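Long-range contact in condensin complex subunit 3 (Schizosaccharomyces pombe, PDB 5OQR), which serves as a regulatory subunit of the condensin complex, which is required to convert interphase chromatin into condensed, mitotic-like chromosomes: residues S146-E150 with L181-V185. Sequence-based numbering, arbitrary orientation.
Sequences SRLQE and LNIEV
Gln149 lays its amide end over the backbone of 182-184, where HEAT 3 and HEAT 4 meet at their helix ends. With CG anti to the carbonyl carbon (chi1 -70°) and the chain extended beyond it (chi2 -174°), the amide crosses to the facing segment. There OE1 and NE2 of Gln149 both lie 3.3 Å from O of Asn182; OE1 and that carbonyl oxygen are two acceptors, and no hydrogen bond joins them. OE1 of Gln149 also touches CA of Ile183, at 3.4 Å. Cut back to an alanine, Gln149 would lose its amide, and a gap would probably open against the backbone of 182-184. On one flank CB and OG of Ser146 both lie against CB of Asn182, OG at 3.6 Å; OG of Ser146 is hydrogen-bonded to the carbonyl of Val143, and ND2 of Asn182 to that of Ser178. The Arg147 guanidinium approaches Asn182 obliquely, its plane turned 55° from the amide, with NH2 3.8 Å from OD1 of Asn182. On the other flank two like charges come close together, OE2 of Glu150 lying 4.2 Å from OE1 of Glu184; Arg160, salt-bridged to Glu184 and more weakly paired with Glu150, probably offsets their mutual repulsion. The contact thus joins the loop after helix 135-145, in HEAT 3, to the end of helix 173-182, in HEAT 4, while Gln149 and Ile183 both touch Leu163 of the intervening helix 158-169.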
ATOM      1  N   SER A 146     -12.891  19.132 -21.410  1.00 90.46           N
ATOM      2  CA  SER A 146     -11.890  19.875 -20.654  1.00 88.91           C
ATOM      3  C   SER A 146     -11.438  21.145 -21.364  1.00 89.12           C
ATOM      4  O   SER A 146     -10.723  21.949 -20.758  1.00 96.62           O
ATOM      5  CB  SER A 146     -10.675  18.987 -20.379  1.00 89.27           C
ATOM      6  OG  SER A 146     -10.038  18.607 -21.583  1.00 92.53           O
ATOM      7  N   ARG A 147     -11.822  21.342 -22.624  1.00 85.33           N
ATOM      8  CA  ARG A 147     -11.490  22.569 -23.333  1.00 86.55           C
ATOM      9  C   ARG A 147     -12.444  23.713 -23.016  1.00 93.33           C
ATOM     10  O   ARG A 147     -12.199  24.840 -23.459  1.00 95.19           O
ATOM     11  CB  ARG A 147     -11.483  22.305 -24.840  1.00 89.31           C
ATOM     12  CG  ARG A 147     -10.388  21.352 -25.286  1.00 91.08           C
ATOM     13  CD  ARG A 147      -9.024  22.024 -25.255  1.00 97.76           C
ATOM     14  NE  ARG A 147      -7.932  21.054 -25.296  1.00101.72           N
ATOM     15  CZ  ARG A 147      -7.308  20.564 -24.227  1.00102.38           C
ATOM     16  NH1 ARG A 147      -7.652  20.947 -23.004  1.00 98.37           N
ATOM     17  NH2 ARG A 147      -6.327  19.685 -24.382  1.00102.13           N
ATOM     18  N   LEU A 148     -13.515  23.454 -22.265  1.00 98.03           N
ATOM     19  CA  LEU A 148     -14.472  24.480 -21.867  1.00107.69           C
ATOM     20  C   LEU A 148     -14.521  24.634 -20.351  1.00112.37           C
ATOM     21  O   LEU A 148     -15.563  24.973 -19.786  1.00113.90           O
ATOM     22  CB  LEU A 148     -15.861  24.158 -22.415  1.00106.90           C
ATOM     23  CG  LEU A 148     -15.973  23.982 -23.931  1.00103.42           C
ATOM     24  CD1 LEU A 148     -17.397  23.613 -24.314  1.00118.11           C
ATOM     25  CD2 LEU A 148     -15.536  25.241 -24.663  1.00115.59           C
ATOM     26  N   GLN A 149     -13.400  24.390 -19.679  1.00108.97           N
ATOM     27  CA  GLN A 149     -13.363  24.489 -18.227  1.00111.84           C
ATOM     28  C   GLN A 149     -13.484  25.943 -17.788  1.00109.61           C
ATOM     29  O   GLN A 149     -12.854  26.837 -18.360  1.00 99.03           O
ATOM     30  CB  GLN A 149     -12.070  23.881 -17.688  1.00121.67           C
ATOM     31  CG  GLN A 149     -12.004  22.367 -17.823  1.00121.31           C
ATOM     32  CD  GLN A 149     -10.778  21.761 -17.162  1.00105.85           C
ATOM     33  OE1 GLN A 149     -10.844  20.671 -16.597  1.00 99.84           O
ATOM     34  NE2 GLN A 149      -9.652  22.462 -17.233  1.00109.84           N
ATOM     35  N   GLU A 150     -14.293  26.167 -16.755  1.00107.08           N
ATOM     36  CA  GLU A 150     -14.569  27.509 -16.248  1.00112.29           C
ATOM     37  C   GLU A 150     -14.761  28.509 -17.383  1.00112.72           C
ATOM     38  O   GLU A 150     -15.721  28.415 -18.151  1.00107.34           O
ATOM     39  CB  GLU A 150     -13.443  27.978 -15.323  1.00120.77           C
ATOM     40  CG  GLU A 150     -13.535  27.425 -13.897  1.00123.97           C
ATOM     41  CD  GLU A 150     -13.408  28.496 -12.821  1.00117.69           C
ATOM     42  OE1 GLU A 150     -13.198  29.679 -13.165  1.00110.96           O
ATOM     43  OE2 GLU A 150     -13.519  28.152 -11.624  1.00106.25           O
ATOM     44  N   LEU A 181      -5.121  14.235 -16.470  1.00 74.90           N
ATOM     45  CA  LEU A 181      -4.141  14.993 -17.236  1.00 78.85           C
ATOM     46  C   LEU A 181      -4.665  16.327 -17.754  1.00 83.17           C
ATOM     47  O   LEU A 181      -3.867  17.130 -18.249  1.00 84.54           O
ATOM     48  CB  LEU A 181      -3.648  14.158 -18.422  1.00 75.41           C
ATOM     49  CG  LEU A 181      -2.407  13.301 -18.170  1.00 77.84           C
ATOM     50  CD1 LEU A 181      -2.221  12.299 -19.294  1.00 74.52           C
ATOM     51  CD2 LEU A 181      -1.175  14.181 -18.035  1.00 90.42           C
ATOM     52  N   ASN A 182      -5.969  16.587 -17.657  1.00 78.69           N
ATOM     53  CA  ASN A 182      -6.546  17.804 -18.210  1.00 79.92           C
ATOM     54  C   ASN A 182      -7.390  18.596 -17.225  1.00 79.05           C
ATOM     55  O   ASN A 182      -7.832  19.695 -17.573  1.00 82.95           O
ATOM     56  CB  ASN A 182      -7.408  17.473 -19.438  1.00 84.63           C
ATOM     57  CG  ASN A 182      -6.649  16.684 -20.485  1.00 82.38           C
ATOM     58  OD1 ASN A 182      -6.076  17.252 -21.414  1.00 78.14           O
ATOM     59  ND2 ASN A 182      -6.637  15.365 -20.335  1.00 78.89           N
ATOM     60  N   ILE A 183      -7.622  18.089 -16.014  1.00 82.45           N
ATOM     61  CA  ILE A 183      -8.422  18.830 -15.047  1.00 88.54           C
ATOM     62  C   ILE A 183      -7.614  19.995 -14.483  1.00 92.96           C
ATOM     63  O   ILE A 183      -6.378  19.988 -14.466  1.00 87.21           O
ATOM     64  CB  ILE A 183      -8.918  17.898 -13.930  1.00 83.64           C
ATOM     65  CG1 ILE A 183      -9.828  18.657 -12.965  1.00 85.04           C
ATOM     66  CG2 ILE A 183      -7.740  17.287 -13.177  1.00 87.64           C
ATOM     67  CD1 ILE A 183     -10.738  17.762 -12.160  1.00 87.66           C
ATOM     68  N   GLU A 184      -8.330  21.017 -14.017  1.00101.81           N
ATOM     69  CA  GLU A 184      -7.675  22.178 -13.434  1.00108.88           C
ATOM     70  C   GLU A 184      -7.029  21.804 -12.107  1.00113.27           C
ATOM     71  O   GLU A 184      -7.505  20.928 -11.380  1.00114.17           O
ATOM     72  CB  GLU A 184      -8.671  23.325 -13.232  1.00121.29           C
ATOM     73  CG  GLU A 184      -9.402  23.333 -11.886  1.00127.28           C
ATOM     74  CD  GLU A 184     -10.293  24.546 -11.715  1.00126.17           C
ATOM     75  OE1 GLU A 184     -11.521  24.424 -11.928  1.00126.24           O
ATOM     76  OE2 GLU A 184      -9.760  25.625 -11.375  1.00122.84           O
ATOM     77  N   VAL A 185      -5.932  22.484 -11.793  1.00119.80           N
ATOM     78  CA  VAL A 185      -5.166  22.227 -10.581  1.00118.11           C
ATOM     79  C   VAL A 185      -5.459  23.352  -9.597  1.00120.68           C
ATOM     80  O   VAL A 185      -5.067  24.503  -9.818  1.00118.93           O
ATOM     81  CB  VAL A 185      -3.665  22.121 -10.880  1.00105.76           C
ATOM     82  CG1 VAL A 185      -2.870  21.949  -9.598  1.00108.29           C
ATOM     83  CG2 VAL A 185      -3.398  20.961 -11.826  1.00 96.96           C
TER